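PDB 7C4D: putative esterase, which probably hydrolyses carboxylic esters, as a marine bacterial esterase of the alpha/beta hydrolase fold. Local coordinates for residues 15-20 / 38-43; 27-32 / 99-104; 103-106 / 112-115. One frame throughout, in Å; residues are numbered along the deposited sequence.

Interaction 1 of 3, residues 15-20 / 38-43. With SO4 (sulfate ion), chain E.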
ATOM      1  N   PHE A  15      -3.739  10.216  -9.203  1.00 42.01           N
ATOM      2  CA  PHE A  15      -2.758  11.238  -8.884  1.00 43.23           C
ATOM      3  C   PHE A  15      -1.402  10.588  -8.599  1.00 48.87           C
ATOM      4  O   PHE A  15      -1.339   9.524  -7.969  1.00 42.38           O
ATOM      5  CB  PHE A  15      -3.175  12.028  -7.651  1.00 37.43           C
ATOM      6  CG  PHE A  15      -2.112  13.001  -7.213  1.00 38.85           C
ATOM      7  CD1 PHE A  15      -1.868  14.166  -7.920  1.00 46.55           C
ATOM      8  CD2 PHE A  15      -1.360  12.763  -6.091  1.00 39.93           C
ATOM      9  CE1 PHE A  15      -0.885  15.051  -7.510  1.00 41.87           C
ATOM     10  CE2 PHE A  15      -0.352  13.617  -5.689  1.00 38.63           C
ATOM     11  CZ  PHE A  15      -0.126  14.777  -6.394  1.00 40.41           C
ATOM     12  N   PHE A  16      -0.331  11.250  -9.071  1.00 44.55           N
ATOM     13  CA  PHE A  16       1.052  10.831  -8.863  1.00 43.95           C
ATOM     14  C   PHE A  16       1.965  12.055  -8.791  1.00 46.77           C
ATOM     15  O   PHE A  16       1.608  13.162  -9.223  1.00 45.48           O
ATOM     16  CB  PHE A  16       1.578   9.967 -10.019  1.00 43.57           C
ATOM     17  CG  PHE A  16       1.768  10.702 -11.322  1.00 43.88           C
ATOM     18  CD1 PHE A  16       0.690  10.939 -12.171  1.00 45.77           C
ATOM     19  CD2 PHE A  16       3.020  11.175 -11.693  1.00 45.83           C
ATOM     20  CE1 PHE A  16       0.873  11.603 -13.378  1.00 45.90           C
ATOM     21  CE2 PHE A  16       3.200  11.844 -12.896  1.00 46.19           C
ATOM     22  CZ  PHE A  16       2.125  12.063 -13.731  1.00 48.07           C
ATOM     23  N   ARG A  17       3.133  11.803  -8.210  1.00 45.77           N
ATOM     24  CA  ARG A  17       4.293  12.685  -8.242  0.50 46.08           C
ATOM     25  C   ARG A  17       5.497  11.859  -8.703  1.00 50.08           C
ATOM     26  O   ARG A  17       5.619  10.684  -8.346  1.00 47.23           O
ATOM     27  CB  ARG A  17       4.565  13.245  -6.840  0.50 41.53           C
ATOM     28  CG  ARG A  17       3.572  14.297  -6.369  0.50 44.58           C
ATOM     29  CD  ARG A  17       4.102  15.188  -5.253  0.50 44.59           C
ATOM     30  NE  ARG A  17       4.360  14.446  -4.028  0.50 43.64           N
ATOM     31  CZ  ARG A  17       5.559  14.340  -3.450  0.50 44.74           C
ATOM     32  NH1 ARG A  17       5.718  13.640  -2.334  0.50 40.45           N
ATOM     33  NH2 ARG A  17       6.589  14.969  -3.981  0.50 42.24           N
ATOM     34  N   LYS A  18       6.385  12.471  -9.492  1.00 45.59           N
ATOM     35  CA  LYS A  18       7.560  11.795 -10.032  1.00 48.30           C
ATOM     36  C   LYS A  18       8.831  12.417  -9.453  1.00 49.33           C
ATOM     37  O   LYS A  18       8.988  13.620  -9.508  1.00 48.69           O
ATOM     38  CB  LYS A  18       7.552  11.918 -11.557  1.00 48.27           C
ATOM     39  CG  LYS A  18       8.749  11.303 -12.265  1.00 53.47           C
ATOM     40  CD  LYS A  18       8.532  11.251 -13.745  1.00 49.14           C
ATOM     41  CE  LYS A  18       9.813  11.014 -14.493  1.00 54.62           C
ATOM     42  NZ  LYS A  18       9.586  11.187 -15.942  1.00 59.44           N
ATOM     43  N   LYS A  19       9.692  11.600  -8.851  1.00 46.68           N
ATOM     44  CA  LYS A  19      11.011  12.005  -8.393  1.00 44.89           C
ATOM     45  C   LYS A  19      12.034  11.221  -9.204  1.00 48.44           C
ATOM     46  O   LYS A  19      11.980   9.988  -9.228  1.00 47.67           O
ATOM     47  CB  LYS A  19      11.187  11.643  -6.914  1.00 49.25           C
ATOM     48  CG  LYS A  19      10.055  12.045  -5.959  1.00 53.56           C
ATOM     49  CD  LYS A  19       9.892  13.543  -5.767  1.00 50.22           C
ATOM     50  CE  LYS A  19      11.108  14.229  -5.193  1.00 58.42           C
ATOM     51  NZ  LYS A  19      10.999  15.692  -5.353  1.00 63.73           N
ATOM     52  N   GLY A  20      12.933  11.938  -9.884  1.00 47.37           N
ATOM     53  CA  GLY A  20      14.008  11.327 -10.649  1.00 45.93           C
ATOM     54  C   GLY A  20      13.718  11.459 -12.138  1.00 54.20           C
ATOM     55  O   GLY A  20      12.583  11.227 -12.557  1.00 54.93           O
ATOM     56  N   ASN A  38       3.759   9.074   2.186  1.00 41.58           N
ATOM     57  CA  ASN A  38       4.464   8.286   3.198  1.00 40.30           C
ATOM     58  C   ASN A  38       5.762   7.701   2.609  1.00 44.81           C
ATOM     59  O   ASN A  38       6.549   7.119   3.337  1.00 42.48           O
ATOM     60  CB  ASN A  38       3.536   7.226   3.799  1.00 42.97           C
ATOM     61  CG  ASN A  38       2.320   7.834   4.488  1.00 47.52           C
ATOM     62  OD1 ASN A  38       2.453   8.743   5.291  1.00 57.85           O
ATOM     63  ND2 ASN A  38       1.138   7.351   4.187  1.00 44.23           N
ATOM     64  N   TRP A  39       5.982   7.846   1.294  1.00 44.71           N
ATOM     65  CA  TRP A  39       7.130   7.246   0.618  1.00 48.81           C
ATOM     66  C   TRP A  39       8.166   8.321   0.238  1.00 55.96           C
ATOM     67  O   TRP A  39       9.129   8.017  -0.456  1.00 52.56           O
ATOM     68  CB  TRP A  39       6.663   6.337  -0.567  1.00 40.55           C
ATOM     69  CG  TRP A  39       5.987   5.110  -0.028  1.00 42.19           C
ATOM     70  CD1 TRP A  39       4.692   5.010   0.409  1.00 41.46           C
ATOM     71  CD2 TRP A  39       6.616   3.859   0.310  1.00 39.41           C
ATOM     72  NE1 TRP A  39       4.462   3.757   0.916  1.00 43.73           N
ATOM     73  CE2 TRP A  39       5.616   3.027   0.871  1.00 41.77           C
ATOM     74  CE3 TRP A  39       7.890   3.322   0.115  1.00 39.37           C
ATOM     75  CZ2 TRP A  39       5.897   1.740   1.333  1.00 42.77           C
ATOM     76  CZ3 TRP A  39       8.151   2.032   0.520  1.00 40.36           C
ATOM     77  CH2 TRP A  39       7.164   1.244   1.122  1.00 41.91           C
ATOM     78  N   ILE A  40       7.987   9.570   0.713  1.00 49.38           N
ATOM     79  CA  ILE A  40       8.825  10.713   0.331  1.00 52.16           C
ATOM     80  C   ILE A  40      10.297  10.426   0.655  1.00 45.42           C
ATOM     81  O   ILE A  40      11.177  10.570  -0.170  1.00 51.27           O
ATOM     82  CB  ILE A  40       8.330  12.030   0.993  1.00 57.66           C
ATOM     83  CG1 ILE A  40       7.113  12.609   0.269  1.00 56.17           C
ATOM     84  CG2 ILE A  40       9.443  13.093   1.143  1.00 52.70           C
ATOM     85  CD1 ILE A  40       6.323  13.619   1.077  1.00 55.77           C
ATOM     86  N   SER A  41      10.556  10.011   1.876  1.00 48.22           N
ATOM     87  CA  SER A  41      11.891   9.806   2.381  1.00 56.84           C
ATOM     88  C   SER A  41      12.585   8.638   1.668  1.00 61.28           C
ATOM     89  O   SER A  41      13.775   8.736   1.412  1.00 61.72           O
ATOM     90  CB  SER A  41      11.805   9.628   3.879  1.00 58.43           C
ATOM     91  OG  SER A  41      13.041   9.230   4.433  1.00 72.10           O
ATOM     92  N   ILE A  42      11.867   7.545   1.338  1.00 55.53           N
ATOM     93  CA  ILE A  42      12.450   6.429   0.601  1.00 42.27           C
ATOM     94  C   ILE A  42      12.702   6.785  -0.875  1.00 43.45           C
ATOM     95  O   ILE A  42      13.770   6.476  -1.416  1.00 42.40           O
ATOM     96  CB  ILE A  42      11.696   5.105   0.856  1.00 51.96           C
ATOM     97  CG1 ILE A  42      12.160   4.519   2.185  1.00 42.74           C
ATOM     98  CG2 ILE A  42      11.829   4.082  -0.310  1.00 44.69           C
ATOM     99  CD1 ILE A  42      11.101   3.781   2.896  1.00 45.95           C
ATOM    100  N   ALA A  43      11.774   7.529  -1.494  1.00 38.07           N
ATOM    101  CA  ALA A  43      11.892   7.964  -2.872  1.00 39.62           C
ATOM    102  C   ALA A  43      13.016   8.983  -3.008  1.00 49.32           C
ATOM    103  O   ALA A  43      13.444   9.280  -4.128  1.00 46.39           O
ATOM    104  CB  ALA A  43      10.622   8.636  -3.312  1.00 38.88           C
TER
HETATM  105  S   SO4 E 404       1.934   3.504   3.584  1.00 62.81           S
HETATM  106  O1  SO4 E 404       1.457   4.767   3.088  1.00 53.70           O
HETATM  107  O2  SO4 E 404       0.828   2.816   4.216  1.00 68.61           O
HETATM  108  O3  SO4 E 404       2.421   2.683   2.494  1.00 56.42           O
HETATM  109  O4  SO4 E 404       2.986   3.713   4.535  1.00 68.66           O
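K19 meets A43 in the first turn of helix 40-46, and two residues earlier in strand 16-19, R17 comes close to I40. In K19, CB lies 4.3 Å from the carbonyl O of A43. The next atom, CG, sits 4.4 Å from the CB of A43, with chi1 at -48° and CG beside the backbone N. Beyond CG the chain bends twice, at chi2 and chi3. CD, CE and NZ therefore lead away from the helix, and the side chain also touches K47. In R17, NH1 reaches the side chain of I40, with CG1 near the guanidinium plane at its edge. R17 has two conformers, so the very short approach is doubtful in detail. Its ion pair with D37 is long and weak. In the 3-10 segment just before the helix, N38 ND2 and W39 NE1 each donate a 2.8 Å hydrogen bond to a sulfate, to O1 and O3 respectively. H256 NE2 and G31 N also bond this ion, probably from the crystallisation liquor. The strand is held by backbone bonds to strand 51-55. Across the contact, lysine methylenes meet alanine and an arginine tip meets isoleucine, with no polar bond, so the chemistry is unspecific.

Interaction 2 of 3, residues 27-32 / 99-104; sequences IILHGL and GKTAMW. With SO4 (sulfate ion), chain E; ACT (acetate ion), chain D.
The end of strand 25-29 runs past the first turns of helix 97-108, with the CA of L29 7.2 Å from the CA of G99, so that L29 can reach T101 and A102. L29 carries the contact through one methyl. Its CD1 lies 3.9 Å from CG2 of T101, and the two side chains cross at about a right angle. The same CD1 is 4.5 Å from CB of A102, a looser apolar approach. T101 turns CG2 to the leucine because that methyl stands opposite its backbone N, which leaves OG1 on the other branch. OG1 has weak hydrogen bonds to M97 O and Q57 OE1. L29 also touches I55 of strand 51-55, and A102 touches L116 of strand 113-119, so the contact continues into the packing of the helix on the sheet.

After L29 the chain changes character. The CB of H30 is directed away from the helix. Its ND1 donates to G31 O over 2.7 Å, nearly straight at 165° and in the plane of the ring. NE2 is bonded to the backbone N of Q57, so both ring nitrogens are engaged and the rotation of the ring is fixed. G31 N donates to sulfate O3 at 3.3 Å. L32 N donates to acetate OXT at 2.7 Å, with an angle of 169°, and M97 N binds the same acetate. Glycine at position 31 keeps the space beside OXT clear of a side chain. Two peptide N-H groups gripping one small carboxylate, next to a GxSxG-type elbow, are consistent with the oxyanion hole of alpha/beta hydrolases. The chemistry is thus divided: methyl packing joins strand to helix, while the sulfate and acetate, probably from the crystallisation liquor, mark where backbone N-H groups can hold an anion.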
ATOM      1  N   ILE A  27       7.513   2.227  -9.718  1.00 39.96           N
ATOM      2  CA  ILE A  27       6.217   2.636  -9.213  1.00 37.63           C
ATOM      3  C   ILE A  27       6.084   2.157  -7.776  1.00 37.76           C
ATOM      4  O   ILE A  27       6.299   0.964  -7.519  1.00 42.47           O
ATOM      5  CB  ILE A  27       5.075   2.093 -10.123  1.00 41.27           C
ATOM      6  CG1 ILE A  27       5.150   2.674 -11.537  1.00 37.44           C
ATOM      7  CG2 ILE A  27       3.712   2.348  -9.486  1.00 39.22           C
ATOM      8  CD1 ILE A  27       4.161   2.097 -12.552  1.00 42.66           C
ATOM      9  N   ILE A  28       5.705   3.077  -6.864  1.00 34.81           N
ATOM     10  CA  ILE A  28       5.496   2.699  -5.470  1.00 34.91           C
ATOM     11  C   ILE A  28       3.996   2.837  -5.141  1.00 40.34           C
ATOM     12  O   ILE A  28       3.395   3.860  -5.451  1.00 41.64           O
ATOM     13  CB  ILE A  28       6.412   3.517  -4.537  1.00 32.58           C
ATOM     14  CG1 ILE A  28       7.866   3.492  -5.015  1.00 37.66           C
ATOM     15  CG2 ILE A  28       6.321   3.119  -3.069  1.00 30.38           C
ATOM     16  CD1 ILE A  28       8.865   4.174  -4.026  1.00 38.42           C
ATOM     17  N   LEU A  29       3.409   1.795  -4.536  1.00 38.41           N
ATOM     18  CA  LEU A  29       2.000   1.747  -4.138  1.00 41.37           C
ATOM     19  C   LEU A  29       1.885   1.568  -2.624  1.00 40.15           C
ATOM     20  O   LEU A  29       2.300   0.549  -2.055  1.00 39.71           O
ATOM     21  CB  LEU A  29       1.280   0.581  -4.833  1.00 37.86           C
ATOM     22  CG  LEU A  29       1.305   0.543  -6.352  1.00 41.65           C
ATOM     23  CD1 LEU A  29       0.443  -0.610  -6.842  1.00 50.06           C
ATOM     24  CD2 LEU A  29       0.788   1.844  -6.905  1.00 49.47           C
ATOM     25  N   HIS A  30       1.303   2.569  -1.968  1.00 37.03           N
ATOM     26  CA  HIS A  30       1.052   2.547  -0.539  1.00 35.52           C
ATOM     27  C   HIS A  30      -0.038   1.503  -0.172  1.00 41.39           C
ATOM     28  O   HIS A  30      -0.741   0.926  -1.024  1.00 38.58           O
ATOM     29  CB  HIS A  30       0.652   3.965  -0.127  1.00 38.99           C
ATOM     30  CG  HIS A  30      -0.647   4.367  -0.732  1.00 43.24           C
ATOM     31  ND1 HIS A  30      -1.864   3.979  -0.197  1.00 40.16           N
ATOM     32  CD2 HIS A  30      -0.938   5.038  -1.863  1.00 44.45           C
ATOM     33  CE1 HIS A  30      -2.841   4.418  -0.947  1.00 41.84           C
ATOM     34  NE2 HIS A  30      -2.305   5.083  -1.980  1.00 46.32           N
ATOM     35  N   GLY A  31      -0.192   1.260   1.129  1.00 35.51           N
ATOM     36  CA  GLY A  31      -1.264   0.432   1.662  1.00 42.51           C
ATOM     37  C   GLY A  31      -2.503   1.233   2.124  1.00 50.71           C
ATOM     38  O   GLY A  31      -2.592   2.454   1.931  1.00 42.37           O
ATOM     39  N   LEU A  32      -3.493   0.543   2.731  1.00 44.49           N
ATOM     40  CA  LEU A  32      -4.756   1.184   3.102  1.00 45.36           C
ATOM     41  C   LEU A  32      -4.525   2.368   4.064  1.00 44.21           C
ATOM     42  O   LEU A  32      -3.748   2.284   5.012  1.00 43.47           O
ATOM     43  CB  LEU A  32      -5.657   0.111   3.729  1.00 46.77           C
ATOM     44  CG  LEU A  32      -7.147   0.428   3.862  1.00 49.74           C
ATOM     45  CD1 LEU A  32      -7.798   0.668   2.518  1.00 47.11           C
ATOM     46  CD2 LEU A  32      -7.855  -0.728   4.560  1.00 55.72           C
ATOM     47  N   GLY A  99       0.721  -3.988  -2.104  1.00 34.33           N
ATOM     48  CA  GLY A  99       1.412  -5.211  -2.491  1.00 34.80           C
ATOM     49  C   GLY A  99       0.506  -6.225  -3.185  1.00 43.70           C
ATOM     50  O   GLY A  99       0.969  -6.919  -4.091  1.00 42.82           O
ATOM     51  N   LYS A 100      -0.771  -6.318  -2.752  1.00 40.74           N
ATOM     52  CA  LYS A 100      -1.723  -7.209  -3.419  1.00 39.48           C
ATOM     53  C   LYS A 100      -2.094  -6.683  -4.793  1.00 41.94           C
ATOM     54  O   LYS A 100      -2.185  -7.454  -5.750  1.00 48.59           O
ATOM     55  CB  LYS A 100      -2.973  -7.443  -2.575  1.00 44.04           C
ATOM     56  CG  LYS A 100      -2.972  -8.791  -1.875  1.00 51.82           C
ATOM     57  CD  LYS A 100      -3.986  -8.918  -0.765  1.00 53.97           C
ATOM     58  CE  LYS A 100      -3.681 -10.137   0.078  1.00 53.49           C
ATOM     59  NZ  LYS A 100      -4.639 -10.308   1.178  1.00 53.58           N
ATOM     60  N   THR A 101      -2.330  -5.366  -4.896  1.00 37.73           N
ATOM     61  CA  THR A 101      -2.578  -4.764  -6.205  1.00 37.41           C
ATOM     62  C   THR A 101      -1.427  -5.097  -7.142  1.00 43.15           C
ATOM     63  O   THR A 101      -1.632  -5.463  -8.296  1.00 42.73           O
ATOM     64  CB  THR A 101      -2.768  -3.244  -6.057  1.00 38.11           C
ATOM     65  OG1 THR A 101      -3.887  -2.986  -5.216  1.00 45.85           O
ATOM     66  CG2 THR A 101      -2.942  -2.478  -7.343  1.00 33.38           C
ATOM     67  N   ALA A 102      -0.198  -4.997  -6.615  1.00 43.37           N
ATOM     68  CA  ALA A 102       0.970  -5.175  -7.463  1.00 43.46           C
ATOM     69  C   ALA A 102       1.060  -6.635  -7.913  1.00 40.54           C
ATOM     70  O   ALA A 102       1.324  -6.898  -9.074  1.00 46.47           O
ATOM     71  CB  ALA A 102       2.212  -4.707  -6.720  1.00 40.66           C
ATOM     72  N   MET A 103       0.811  -7.574  -6.992  1.00 38.67           N
ATOM     73  CA  MET A 103       0.806  -8.991  -7.322  1.00 43.51           C
ATOM     74  C   MET A 103      -0.295  -9.321  -8.345  1.00 44.47           C
ATOM     75  O   MET A 103       0.009  -9.992  -9.337  1.00 44.35           O
ATOM     76  CB  MET A 103       0.658  -9.831  -6.056  1.00 36.00           C
ATOM     77  CG  MET A 103       1.920  -9.912  -5.260  1.00 37.62           C
ATOM     78  SD  MET A 103       1.777 -11.118  -3.939  1.00 48.43           S
ATOM     79  CE  MET A 103       0.870 -10.207  -2.683  1.00 40.62           C
ATOM     80  N   TRP A 104      -1.520  -8.771  -8.153  1.00 46.72           N
ATOM     81  CA  TRP A 104      -2.620  -8.912  -9.114  0.50 46.13           C
ATOM     82  C   TRP A 104      -2.183  -8.423 -10.487  1.00 45.07           C
ATOM     83  O   TRP A 104      -2.269  -9.173 -11.455  1.00 45.88           O
ATOM     84  CB  TRP A 104      -3.877  -8.149  -8.663  0.50 46.62           C
ATOM     85  CG  TRP A 104      -4.867  -8.995  -7.931  0.50 51.76           C
ATOM     86  CD1 TRP A 104      -4.786  -9.426  -6.640  0.50 55.00           C
ATOM     87  CD2 TRP A 104      -6.094  -9.531  -8.462  0.50 58.31           C
ATOM     88  NE1 TRP A 104      -5.880 -10.185  -6.322  0.50 59.74           N
ATOM     89  CE2 TRP A 104      -6.701 -10.267  -7.420  0.50 61.64           C
ATOM     90  CE3 TRP A 104      -6.743  -9.443  -9.700  0.50 55.69           C
ATOM     91  CZ2 TRP A 104      -7.924 -10.922  -7.591  0.50 67.29           C
ATOM     92  CZ3 TRP A 104      -7.949 -10.093  -9.865  0.50 61.26           C
ATOM     93  CH2 TRP A 104      -8.529 -10.825  -8.826  0.50 64.40           C
TER
HETATM   94  S   SO4 E 404       1.934   3.504   3.584  1.00 62.81           S
HETATM   95  O1  SO4 E 404       1.457   4.767   3.088  1.00 53.70           O
HETATM   96  O2  SO4 E 404       0.828   2.816   4.216  1.00 68.61           O
HETATM   97  O3  SO4 E 404       2.421   2.683   2.494  1.00 56.42           O
HETATM   98  O4  SO4 E 404       2.986   3.713   4.535  1.00 68.66           O
HETATM   99  C   ACT D 403      -3.144  -2.471   4.518  1.00 64.34           C
HETATM  100  O   ACT D 403      -2.485  -2.240   5.559  1.00 56.26           O
HETATM  101  OXT ACT D 403      -2.856  -1.982   3.407  1.00 56.54           O
HETATM  102  CH3 ACT D 403      -4.371  -3.415   4.562  1.00 67.92           C

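Interaction 3 of 3, residues 103-106 / 112-115. With EDO (1,2-ethanediol), chain B.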
ATOM      1  N   MET A 103       0.811  -7.574  -6.992  1.00 38.67           N
ATOM      2  CA  MET A 103       0.806  -8.991  -7.322  1.00 43.51           C
ATOM      3  C   MET A 103      -0.295  -9.321  -8.345  1.00 44.47           C
ATOM      4  O   MET A 103       0.009  -9.992  -9.337  1.00 44.35           O
ATOM      5  CB  MET A 103       0.658  -9.831  -6.056  1.00 36.00           C
ATOM      6  CG  MET A 103       1.920  -9.912  -5.260  1.00 37.62           C
ATOM      7  SD  MET A 103       1.777 -11.118  -3.939  1.00 48.43           S
ATOM      8  CE  MET A 103       0.870 -10.207  -2.683  1.00 40.62           C
ATOM      9  N   TRP A 104      -1.520  -8.771  -8.153  1.00 46.72           N
ATOM     10  CA  TRP A 104      -2.620  -8.912  -9.114  0.50 46.13           C
ATOM     11  C   TRP A 104      -2.183  -8.423 -10.487  1.00 45.07           C
ATOM     12  O   TRP A 104      -2.269  -9.173 -11.455  1.00 45.88           O
ATOM     13  CB  TRP A 104      -3.877  -8.149  -8.663  0.50 46.62           C
ATOM     14  CG  TRP A 104      -4.867  -8.995  -7.931  0.50 51.76           C
ATOM     15  CD1 TRP A 104      -4.786  -9.426  -6.640  0.50 55.00           C
ATOM     16  CD2 TRP A 104      -6.094  -9.531  -8.462  0.50 58.31           C
ATOM     17  NE1 TRP A 104      -5.880 -10.185  -6.322  0.50 59.74           N
ATOM     18  CE2 TRP A 104      -6.701 -10.267  -7.420  0.50 61.64           C
ATOM     19  CE3 TRP A 104      -6.743  -9.443  -9.700  0.50 55.69           C
ATOM     20  CZ2 TRP A 104      -7.924 -10.922  -7.591  0.50 67.29           C
ATOM     21  CZ3 TRP A 104      -7.949 -10.093  -9.865  0.50 61.26           C
ATOM     22  CH2 TRP A 104      -8.529 -10.825  -8.826  0.50 64.40           C
ATOM     23  N   PHE A 105      -1.695  -7.166 -10.539  1.00 42.84           N
ATOM     24  CA  PHE A 105      -1.242  -6.562 -11.782  1.00 41.06           C
ATOM     25  C   PHE A 105      -0.143  -7.371 -12.477  1.00 42.16           C
ATOM     26  O   PHE A 105      -0.152  -7.476 -13.703  1.00 41.19           O
ATOM     27  CB  PHE A 105      -0.899  -5.073 -11.633  1.00 41.83           C
ATOM     28  CG  PHE A 105      -0.243  -4.502 -12.868  1.00 49.20           C
ATOM     29  CD1 PHE A 105      -1.007  -3.957 -13.899  1.00 50.06           C
ATOM     30  CD2 PHE A 105       1.145  -4.528 -13.016  1.00 47.06           C
ATOM     31  CE1 PHE A 105      -0.394  -3.502 -15.063  1.00 41.31           C
ATOM     32  CE2 PHE A 105       1.756  -4.044 -14.168  1.00 42.79           C
ATOM     33  CZ  PHE A 105       0.984  -3.533 -15.185  1.00 46.06           C
ATOM     34  N   THR A 106       0.808  -7.905 -11.693  1.00 41.16           N
ATOM     35  CA  THR A 106       1.993  -8.584 -12.207  1.00 39.47           C
ATOM     36  C   THR A 106       1.617  -9.937 -12.831  1.00 42.88           C
ATOM     37  O   THR A 106       2.145 -10.302 -13.877  1.00 42.08           O
ATOM     38  CB  THR A 106       3.030  -8.772 -11.075  1.00 41.81           C
ATOM     39  OG1 THR A 106       3.491  -7.473 -10.681  1.00 39.44           O
ATOM     40  CG2 THR A 106       4.207  -9.654 -11.447  1.00 35.13           C
ATOM     41  N   LYS A 112       4.818  -6.507 -18.491  1.00 49.72           N
ATOM     42  CA  LYS A 112       5.029  -5.115 -18.132  1.00 53.59           C
ATOM     43  C   LYS A 112       5.841  -4.955 -16.833  1.00 54.56           C
ATOM     44  O   LYS A 112       6.116  -3.826 -16.412  1.00 50.47           O
ATOM     45  CB  LYS A 112       3.687  -4.425 -17.890  1.00 53.03           C
ATOM     46  CG  LYS A 112       2.584  -4.683 -18.910  1.00 72.31           C
ATOM     47  CD  LYS A 112       2.801  -4.021 -20.259  1.00 65.47           C
ATOM     48  CE  LYS A 112       3.022  -2.527 -20.196  1.00 86.54           C
ATOM     49  NZ  LYS A 112       3.628  -2.006 -21.447  1.00 80.13           N
ATOM     50  N   VAL A 113       6.212  -6.054 -16.165  1.00 45.62           N
ATOM     51  CA  VAL A 113       6.903  -5.879 -14.899  1.00 50.07           C
ATOM     52  C   VAL A 113       8.334  -6.394 -14.978  1.00 47.39           C
ATOM     53  O   VAL A 113       8.546  -7.538 -15.337  1.00 45.78           O
ATOM     54  CB  VAL A 113       6.127  -6.562 -13.768  1.00 46.56           C
ATOM     55  CG1 VAL A 113       6.788  -6.321 -12.415  1.00 40.77           C
ATOM     56  CG2 VAL A 113       4.674  -6.101 -13.738  1.00 42.87           C
ATOM     57  N   LYS A 114       9.303  -5.576 -14.570  1.00 45.93           N
ATOM     58  CA  LYS A 114      10.680  -6.034 -14.605  1.00 47.19           C
ATOM     59  C   LYS A 114      10.968  -6.794 -13.322  1.00 44.15           C
ATOM     60  O   LYS A 114      11.441  -7.909 -13.374  1.00 43.79           O
ATOM     61  CB  LYS A 114      11.679  -4.882 -14.744  1.00 54.26           C
ATOM     62  CG  LYS A 114      11.508  -3.970 -15.950  1.00 65.38           C
ATOM     63  CD  LYS A 114      12.244  -2.659 -15.765  1.00 70.10           C
ATOM     64  CE  LYS A 114      12.236  -1.732 -16.965  1.00 83.33           C
ATOM     65  NZ  LYS A 114      13.230  -2.142 -17.986  1.00 88.69           N
ATOM     66  N   LYS A 115      10.707  -6.180 -12.165  1.00 41.63           N
ATOM     67  CA  LYS A 115      10.944  -6.863 -10.907  1.00 41.46           C
ATOM     68  C   LYS A 115       9.914  -6.355  -9.919  1.00 41.66           C
ATOM     69  O   LYS A 115       9.438  -5.233 -10.073  1.00 38.78           O
ATOM     70  CB  LYS A 115      12.331  -6.539 -10.345  1.00 45.98           C
ATOM     71  CG  LYS A 115      13.532  -7.117 -11.077  1.00 44.16           C
ATOM     72  CD  LYS A 115      14.716  -7.324 -10.137  1.00 49.12           C
ATOM     73  CE  LYS A 115      15.907  -7.862 -10.894  1.00 57.74           C
ATOM     74  NZ  LYS A 115      16.461  -6.792 -11.755  1.00 65.88           N
TER
HETATM   75  C1  EDO B 401      10.146  -7.172 -18.758  1.00 76.55           C
HETATM   76  O1  EDO B 401      11.426  -7.379 -18.160  1.00 78.04           O
HETATM   77  C2  EDO B 401       9.439  -8.465 -18.899  1.00 79.89           C
HETATM   78  O2  EDO B 401       8.730  -8.923 -17.749  1.00 76.63           O
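F105 and T106 of helix 97-108 meet V113 from two directions. The side chains of F105 and V113 run antiparallel to one another, side by side, with CE2 of F105 3.6 Å from CG2 of V113. That methyl approaches the ring obliquely. The trans first torsion of F105 (chi1 172°) places the ring against the side chains of K112 and V113. There CZ also comes within 3.9 Å of CB of K112, and these two side chains cross at a slant. T106 instead meets V113 at about a right angle, OG1 lying 3.6 Å from the same CG2. CG2 thus touches both the ring and the hydroxyl, which approach it roughly at a right angle to each other. That hydroxyl is hydrogen-bonded to A102 O, one turn back in the helix, so its polar need is met while V113 packs on it.

Past CB, K112 bends at chi2 and chi3, and its ammonium leaves the contact to bond E88 O. The F105 ring also touches L78, H79 and I82 of helix 71-84 and I92 of strand 90-95. Helix 97-108 links strand 90-95 to the parallel, adjacent strand 113-119. The contact packs the late turns of the helix on the start of the second strand, as expected of a beta-alpha-beta crossover in an alpha/beta hydrolase core.

Overall arrangement
All three contacts reach the same mixed sheet. Interaction 1 lies at its edge, on outermost strand 16-19, and is only partly buried. It involves charged side chains at the surface. Interactions 2 and 3 are buried and mainly apolar, and both use helix 97-108: interaction 2 joins its early turns to strand 25-29, and interaction 3 joins its later turns to strand 113-119. Their centres are 10 Å apart. Interactions 1 and 2 meet where W39 packs on I28 and H30, and segments 38-43 and 27-32 bind the same sulfate. L29 of interaction 2 touches the residues of the probable nucleophile elbow, while interaction 3 lies within the beta-alpha-beta unit 90-119, its centre about 19 Å from that of interaction 1.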